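Local coordinates for retinol dehydratase (Spodoptera frugiperda, PDB 1FMJ), which binds retinol together with adenosine-3',5'-diphosphate and acts as a dehydratase on retinol, using a fold of the sulfotransferase family, at residues T77-L82 against V181-D186; A69-S74 against F228-E233. All blocks are in the same frame, centred on the assembly; numbering follows the deposited sequence.

Contact 1 (T77-L82 against V181-D186). With A3P (adenosine-3'-5'-diphosphate), chain G.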
loop_
_atom_site.group_PDB
_atom_site.type_symbol
_atom_site.label_atom_id
_atom_site.label_comp_id
_atom_site.label_asym_id
_atom_site.label_seq_id
_atom_site.Cartn_x
_atom_site.Cartn_y
_atom_site.Cartn_z
ATOM N N THR A 77 2.766 3.841 5.703
ATOM C CA THR A 77 2.950 5.252 6.054
ATOM C C THR A 77 3.920 5.458 7.208
ATOM O O THR A 77 4.814 6.298 7.122
ATOM C CB THR A 77 1.612 5.924 6.398
ATOM O OG1 THR A 77 0.630 5.553 5.424
ATOM C CG2 THR A 77 1.768 7.443 6.380
ATOM N N MET A 78 3.741 4.694 8.286
ATOM C CA MET A 78 4.614 4.772 9.456
ATOM C C MET A 78 6.044 4.548 9.020
ATOM O O MET A 78 6.940 5.338 9.318
ATOM C CB MET A 78 4.287 3.669 10.457
ATOM C CG MET A 78 2.885 3.666 10.969
ATOM S SD MET A 78 2.627 2.195 11.921
ATOM C CE MET A 78 3.600 2.582 13.387
ATOM N N THR A 79 6.241 3.431 8.329
ATOM C CA THR A 79 7.552 3.034 7.841
ATOM C C THR A 79 8.163 4.119 6.965
ATOM O O THR A 79 9.347 4.428 7.089
ATOM C CB THR A 79 7.459 1.730 7.027
ATOM O OG1 THR A 79 6.806 0.727 7.809
ATOM C CG2 THR A 79 8.854 1.234 6.642
ATOM N N GLN A 80 7.361 4.699 6.077
ATOM C CA GLN A 80 7.874 5.755 5.204
ATOM C C GLN A 80 8.432 6.914 6.016
ATOM O O GLN A 80 9.479 7.458 5.691
ATOM C CB GLN A 80 6.779 6.290 4.289
ATOM C CG GLN A 80 6.443 5.376 3.141
ATOM C CD GLN A 80 5.327 5.919 2.298
ATOM O OE1 GLN A 80 5.489 6.924 1.613
ATOM N NE2 GLN A 80 4.180 5.258 2.344
ATOM N N GLU A 81 7.720 7.290 7.068
ATOM C CA GLU A 81 8.141 8.401 7.909
ATOM C C GLU A 81 9.414 8.063 8.656
ATOM O O GLU A 81 10.356 8.863 8.680
ATOM C CB GLU A 81 7.036 8.772 8.896
ATOM C CG GLU A 81 7.340 10.016 9.732
ATOM C CD GLU A 81 7.276 11.317 8.940
ATOM O OE1 GLU A 81 7.430 12.389 9.561
ATOM O OE2 GLU A 81 7.069 11.277 7.708
ATOM N N LEU A 82 9.443 6.879 9.268
ATOM C CA LEU A 82 10.620 6.441 10.006
ATOM C C LEU A 82 11.832 6.429 9.082
ATOM O O LEU A 82 12.871 7.017 9.390
ATOM C CB LEU A 82 10.409 5.032 10.568
ATOM C CG LEU A 82 9.369 4.868 11.671
ATOM C CD1 LEU A 82 9.218 3.382 12.020
ATOM C CD2 LEU A 82 9.793 5.670 12.886
ATOM N N VAL A 181 12.200 -2.147 2.642
ATOM C CA VAL A 181 11.603 -2.501 3.924
ATOM C C VAL A 181 10.195 -2.935 3.556
ATOM O O VAL A 181 9.417 -2.148 3.024
ATOM C CB VAL A 181 11.524 -1.306 4.895
ATOM C CG1 VAL A 181 10.961 -1.773 6.236
ATOM C CG2 VAL A 181 12.908 -0.710 5.101
ATOM N N TYR A 182 9.871 -4.191 3.821
ATOM C CA TYR A 182 8.559 -4.699 3.486
ATOM C C TYR A 182 7.758 -4.956 4.744
ATOM O O TYR A 182 8.219 -5.627 5.674
ATOM C CB TYR A 182 8.685 -5.985 2.676
ATOM C CG TYR A 182 7.367 -6.595 2.272
ATOM C CD1 TYR A 182 6.855 -6.411 0.993
ATOM C CD2 TYR A 182 6.643 -7.386 3.166
ATOM C CE1 TYR A 182 5.650 -7.007 0.600
ATOM C CE2 TYR A 182 5.443 -7.981 2.791
ATOM C CZ TYR A 182 4.954 -7.793 1.508
ATOM O OH TYR A 182 3.790 -8.427 1.130
ATOM N N LEU A 183 6.549 -4.414 4.764
ATOM C CA LEU A 183 5.660 -4.578 5.902
ATOM C C LEU A 183 4.535 -5.563 5.626
ATOM O O LEU A 183 3.943 -5.563 4.538
ATOM C CB LEU A 183 5.063 -3.230 6.303
ATOM C CG LEU A 183 5.729 -2.498 7.476
ATOM C CD1 LEU A 183 5.574 -3.321 8.747
ATOM C CD2 LEU A 183 7.202 -2.250 7.171
ATOM N N ALA A 184 4.267 -6.405 6.622
ATOM C CA ALA A 184 3.205 -7.403 6.574
ATOM C C ALA A 184 2.366 -7.186 7.826
ATOM O O ALA A 184 2.854 -6.671 8.831
ATOM C CB ALA A 184 3.776 -8.814 6.562
ATOM N N ARG A 185 1.104 -7.577 7.763
ATOM C CA ARG A 185 0.191 -7.393 8.881
ATOM C C ARG A 185 -0.866 -8.487 8.809
ATOM O O ARG A 185 -1.183 -8.973 7.726
ATOM C CB ARG A 185 -0.473 -6.018 8.755
ATOM C CG ARG A 185 -1.389 -5.621 9.909
ATOM C CD ARG A 185 -2.094 -4.304 9.602
ATOM N NE ARG A 185 -2.915 -3.865 10.728
ATOM C CZ ARG A 185 -3.706 -2.797 10.719
ATOM N NH1 ARG A 185 -3.798 -2.030 9.632
ATOM N NH2 ARG A 185 -4.403 -2.495 11.809
ATOM N N ASP A 186 -1.403 -8.876 9.962
ATOM C CA ASP A 186 -2.441 -9.907 10.020
ATOM C C ASP A 186 -3.426 -9.577 8.899
ATOM O O ASP A 186 -3.946 -8.469 8.848
ATOM C CB ASP A 186 -3.153 -9.837 11.372
ATOM C CG ASP A 186 -4.124 -10.978 11.590
ATOM O OD1 ASP A 186 -4.938 -11.281 10.686
ATOM O OD2 ASP A 186 -4.065 -11.572 12.683
HETATM P P1 A3P G . -6.071 0.855 10.556
HETATM O O1P A3P G . -7.007 1.008 9.429
HETATM O O2P A3P G . -6.218 1.952 11.535
HETATM O O3P A3P G . -6.277 -0.440 11.223
HETATM P P2 A3P G . -0.747 1.855 5.247
HETATM O O4P A3P G . 0.060 3.036 5.594
HETATM O O5P A3P G . 0.109 0.778 4.706
HETATM O O6P A3P G . -1.807 2.236 4.270
HETATM O "O5'" A3P G . -1.444 1.311 6.556
HETATM C "C5'" A3P G . -2.355 2.102 7.302
HETATM C "C4'" A3P G . -2.663 1.455 8.656
HETATM O "O4'" A3P G . -1.630 1.871 9.593
HETATM C "C3'" A3P G . -3.980 1.951 9.256
HETATM O "O3'" A3P G . -4.583 0.866 9.999
HETATM C "C2'" A3P G . -3.509 3.147 10.057
HETATM O "O2'" A3P G . -4.419 3.739 10.977
HETATM C "C1'" A3P G . -2.244 2.577 10.678
HETATM N N9 A3P G . -1.340 3.618 11.183
HETATM C C8 A3P G . -0.898 4.778 10.565
HETATM N N7 A3P G . -0.087 5.509 11.281
HETATM C C5 A3P G . 0.029 4.796 12.467
HETATM C C6 A3P G . 0.760 5.020 13.686
HETATM N N6 A3P G . 1.540 6.087 13.886
HETATM N N1 A3P G . 0.650 4.074 14.703
HETATM C C2 A3P G . -0.138 2.963 14.537
HETATM N N3 A3P G . -0.878 2.642 13.431
HETATM C C4 A3P G . -0.748 3.608 12.429
#
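T79 packs on V181 and L183 where helix 76-87 packs against the parallel sheet of the sulfotransferase fold. This helix follows the P-loop-like turn that receives the 5'-phosphate of the nucleotide. The contact between the segments is small and buried, and it is made by side-chain packing. T79 CG2 meets V181 CG1 at 3.7 Å. T79 OG1 passes alongside the L183 side chain, 3.1 Å from L183 CD2. That oxygen finds its polar partners elsewhere, in Y251 OH and in G75 O, four residues earlier. It sits beside the backbone N of T79 (chi1 -54°), and this leaves the methyl group facing V181.

Hydrogen bonds hold the nucleotide from both segments. T77 grips one oxygen twice: O4P of the 5'-phosphate takes T77 N at 2.8 Å and T77 OG1 at 2.6 Å. R185 reaches the 3'-phosphate with its chain extended from CG to NE. Its NH1 bonds O3' and, weakly, O3P. Its NH2 bonds O3P at 2.8 Å, with the 3'-phosphorus in the guanidinium plane.

Van der Waals contact adds to this. M78 bends at chi3 and lies along one face of the adenine, with M78 CG 3.4 Å from C5 and M78 CE 3.6 Å from N1.

Contact 2 (A69-S74 against F228-E233); sequences ASYQRS and FEHVKE. With A3P (adenosine-3'-5'-diphosphate), chain G.
The H230 imidazole takes Y71 over one face, where Y71 CA stands 3.9 Å above the H230 ring plane, toward its rim. The tyrosine ring turns its edge to the same imidazole in a T-shaped pair, with centroids 5.8 Å apart and planes at 83°. H230 CD2 lies near the plane of the Y71 ring, 4.1 Å from Y71 CD1. S70 O approaches the imidazole obliquely, 3.5 Å from H230 CE1. With chi1 at 176°, Y71 carries CG away from its own N, and its side chain stands roughly square to that of H230. Both imidazole nitrogens are bonded outside the segments, ND1 to Y182 OH and NE2 to H164 O, which should fix the ring's rotation. Y71 OH is held by T223 O.

The third flat group, the R73 guanidinium, faces the nucleotide. A3P C5' lies over one face, 3.5 Å from R73 NH1. The same NH1 makes a weak bond to O6P of the 5'-phosphate, 3.0 Å long but bent to 125°. Bends at chi2 and chi3 fold the chain back to this place. S193 OG at NE and F310 O at NH2 hold the group. Cutting R73 back to alanine is likely to cost O6P this weak positive partner and leave S193 OG and F310 O without the group they share. The turn itself is braced by S74 OG, which donates to Y71 O at 2.7 Å from above the carbonyl plane.

This turn leaves strand 66-70 and forms the P-loop-like 5'-phosphate-binding loop of sulfotransferases. V190 of helix 187-200 packs on Y71 and S74 there. Helix 227-235 contributes H230, and its V231 lies against Y182 of strand 179-184.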
loop_
_atom_site.group_PDB
_atom_site.type_symbol
_atom_site.label_atom_id
_atom_site.label_comp_id
_atom_site.label_asym_id
_atom_site.label_seq_id
_atom_site.Cartn_x
_atom_site.Cartn_y
_atom_site.Cartn_z
ATOM N N ALA A 69 7.777 -1.177 0.723
ATOM C CA ALA A 69 6.790 -1.984 0.029
ATOM C C ALA A 69 5.915 -2.731 1.014
ATOM O O ALA A 69 6.282 -2.909 2.176
ATOM C CB ALA A 69 7.494 -2.972 -0.906
ATOM N N SER A 70 4.762 -3.177 0.544
ATOM C CA SER A 70 3.835 -3.886 1.414
ATOM C C SER A 70 2.541 -4.145 0.699
ATOM O O SER A 70 2.292 -3.583 -0.368
ATOM C CB SER A 70 3.485 -3.006 2.609
ATOM O OG SER A 70 2.777 -1.870 2.132
ATOM N N TYR A 71 1.712 -5.005 1.281
ATOM C CA TYR A 71 0.389 -5.185 0.722
ATOM C C TYR A 71 -0.267 -3.986 1.430
ATOM O O TYR A 71 0.011 -3.742 2.606
ATOM C CB TYR A 71 -0.287 -6.471 1.177
ATOM C CG TYR A 71 -1.688 -6.508 0.629
ATOM C CD1 TYR A 71 -1.928 -6.896 -0.688
ATOM C CD2 TYR A 71 -2.748 -5.981 1.362
ATOM C CE1 TYR A 71 -3.187 -6.741 -1.269
ATOM C CE2 TYR A 71 -4.003 -5.820 0.793
ATOM C CZ TYR A 71 -4.214 -6.194 -0.524
ATOM O OH TYR A 71 -5.431 -5.944 -1.107
ATOM N N GLN A 72 -1.119 -3.243 0.741
ATOM C CA GLN A 72 -1.720 -2.048 1.341
ATOM C C GLN A 72 -2.374 -2.191 2.712
ATOM O O GLN A 72 -2.941 -3.230 3.046
ATOM C CB GLN A 72 -2.730 -1.413 0.380
ATOM C CG GLN A 72 -3.922 -2.298 0.024
ATOM C CD GLN A 72 -5.105 -1.486 -0.496
ATOM O OE1 GLN A 72 -6.124 -1.337 0.186
ATOM N NE2 GLN A 72 -4.969 -0.947 -1.702
ATOM N N ARG A 73 -2.274 -1.114 3.491
ATOM C CA ARG A 73 -2.852 -1.011 4.830
ATOM C C ARG A 73 -2.135 -1.885 5.846
ATOM O O ARG A 73 -2.721 -2.310 6.835
ATOM C CB ARG A 73 -4.349 -1.363 4.781
ATOM C CG ARG A 73 -5.126 -0.550 3.744
ATOM C CD ARG A 73 -4.878 0.952 3.890
ATOM N NE ARG A 73 -5.609 1.561 5.007
ATOM C CZ ARG A 73 -5.383 2.793 5.448
ATOM N NH1 ARG A 73 -4.448 3.526 4.871
ATOM N NH2 ARG A 73 -6.105 3.310 6.438
ATOM N N SER A 74 -0.855 -2.133 5.598
ATOM C CA SER A 74 -0.051 -2.964 6.479
ATOM C C SER A 74 0.970 -2.187 7.288
ATOM O O SER A 74 1.796 -2.788 7.973
ATOM C CB SER A 74 0.677 -4.031 5.663
ATOM O OG SER A 74 -0.245 -4.885 5.018
ATOM N N PHE A 228 -1.560 -13.740 0.201
ATOM C CA PHE A 228 -0.413 -14.537 0.607
ATOM C C PHE A 228 0.711 -14.675 -0.412
ATOM O O PHE A 228 1.873 -14.814 -0.029
ATOM C CB PHE A 228 -0.870 -15.906 1.089
ATOM C CG PHE A 228 -1.434 -15.882 2.467
ATOM C CD1 PHE A 228 -2.808 -15.944 2.678
ATOM C CD2 PHE A 228 -0.587 -15.768 3.569
ATOM C CE1 PHE A 228 -3.322 -15.896 3.965
ATOM C CE2 PHE A 228 -1.099 -15.718 4.855
ATOM C CZ PHE A 228 -2.467 -15.783 5.053
ATOM N N GLU A 229 0.388 -14.636 -1.699
ATOM C CA GLU A 229 1.441 -14.723 -2.709
ATOM C C GLU A 229 2.287 -13.455 -2.625
ATOM O O GLU A 229 3.504 -13.484 -2.825
ATOM C CB GLU A 229 0.847 -14.864 -4.111
ATOM C CG GLU A 229 0.099 -16.177 -4.337
ATOM C CD GLU A 229 0.870 -17.375 -3.812
ATOM O OE1 GLU A 229 2.087 -17.461 -4.090
ATOM O OE2 GLU A 229 0.263 -18.229 -3.124
ATOM N N HIS A 230 1.637 -12.341 -2.308
ATOM C CA HIS A 230 2.323 -11.050 -2.187
ATOM C C HIS A 230 3.306 -11.121 -1.019
ATOM O O HIS A 230 4.491 -10.803 -1.160
ATOM C CB HIS A 230 1.281 -9.939 -1.963
ATOM C CG HIS A 230 1.811 -8.548 -2.144
ATOM N ND1 HIS A 230 2.840 -8.037 -1.384
ATOM C CD2 HIS A 230 1.408 -7.542 -2.958
ATOM C CE1 HIS A 230 3.047 -6.775 -1.717
ATOM N NE2 HIS A 230 2.189 -6.451 -2.670
ATOM N N VAL A 231 2.819 -11.566 0.133
ATOM C CA VAL A 231 3.658 -11.690 1.324
ATOM C C VAL A 231 4.764 -12.727 1.159
ATOM O O VAL A 231 5.915 -12.477 1.511
ATOM C CB VAL A 231 2.833 -12.100 2.551
ATOM C CG1 VAL A 231 3.754 -12.280 3.769
ATOM C CG2 VAL A 231 1.764 -11.049 2.840
ATOM N N LYS A 232 4.412 -13.903 0.644
ATOM C CA LYS A 232 5.398 -14.966 0.482
ATOM C C LYS A 232 6.605 -14.569 -0.368
ATOM O O LYS A 232 7.727 -14.952 -0.065
ATOM C CB LYS A 232 4.729 -16.224 -0.085
ATOM C CG LYS A 232 3.744 -16.843 0.895
ATOM C CD LYS A 232 3.293 -18.220 0.469
ATOM C CE LYS A 232 2.439 -18.845 1.552
ATOM N NZ LYS A 232 2.129 -20.253 1.238
ATOM N N GLU A 233 6.377 -13.793 -1.419
ATOM C CA GLU A 233 7.473 -13.360 -2.280
ATOM C C GLU A 233 8.507 -12.546 -1.522
ATOM O O GLU A 233 9.703 -12.654 -1.780
ATOM C CB GLU A 233 6.944 -12.533 -3.443
ATOM C CG GLU A 233 6.428 -13.353 -4.601
ATOM C CD GLU A 233 6.117 -12.487 -5.800
ATOM O OE1 GLU A 233 6.814 -11.465 -5.967
ATOM O OE2 GLU A 233 5.191 -12.825 -6.577
HETATM P P1 A3P G . -6.071 0.855 10.556
HETATM O O1P A3P G . -7.007 1.008 9.429
HETATM O O2P A3P G . -6.218 1.952 11.535
HETATM O O3P A3P G . -6.277 -0.440 11.223
HETATM P P2 A3P G . -0.747 1.855 5.247
HETATM O O4P A3P G . 0.060 3.036 5.594
HETATM O O5P A3P G . 0.109 0.778 4.706
HETATM O O6P A3P G . -1.807 2.236 4.270
HETATM O "O5'" A3P G . -1.444 1.311 6.556
HETATM C "C5'" A3P G . -2.355 2.102 7.302
HETATM C "C4'" A3P G . -2.663 1.455 8.656
HETATM O "O4'" A3P G . -1.630 1.871 9.593
HETATM C "C3'" A3P G . -3.980 1.951 9.256
HETATM O "O3'" A3P G . -4.583 0.866 9.999
HETATM C "C2'" A3P G . -3.509 3.147 10.057
HETATM O "O2'" A3P G . -4.419 3.739 10.977
HETATM C "C1'" A3P G . -2.244 2.577 10.678
HETATM N N9 A3P G . -1.340 3.618 11.183
HETATM C C8 A3P G . -0.898 4.778 10.565
HETATM N N7 A3P G . -0.087 5.509 11.281
HETATM C C5 A3P G . 0.029 4.796 12.467
HETATM C C6 A3P G . 0.760 5.020 13.686
HETATM N N6 A3P G . 1.540 6.087 13.886
HETATM N N1 A3P G . 0.650 4.074 14.703
HETATM C C2 A3P G . -0.138 2.963 14.537
HETATM N N3 A3P G . -0.878 2.642 13.431
HETATM C C4 A3P G . -0.748 3.608 12.429
#

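Overall arrangement
The two contacts share one sheet and one nucleotide, with centres about 11 Å apart. Strands 66-70 and 179-184 are neighbours in the parallel sheet, bonded by A69 N to V181 O at 3.0 Å. The 69-74 segment of contact 2 runs on almost directly into the helix of contact 1, so R73, S74 and T77 gather at the 5'-phosphate. R185 of contact 1 serves the 3'-phosphate and also bonds R73 O. The contacts touch again at Y182 OH and H230 ND1, 2.7 Å apart. Retinol is nearer contact 2: it lies about 7 Å from the S70 side chain and about 11 Å from that of L183.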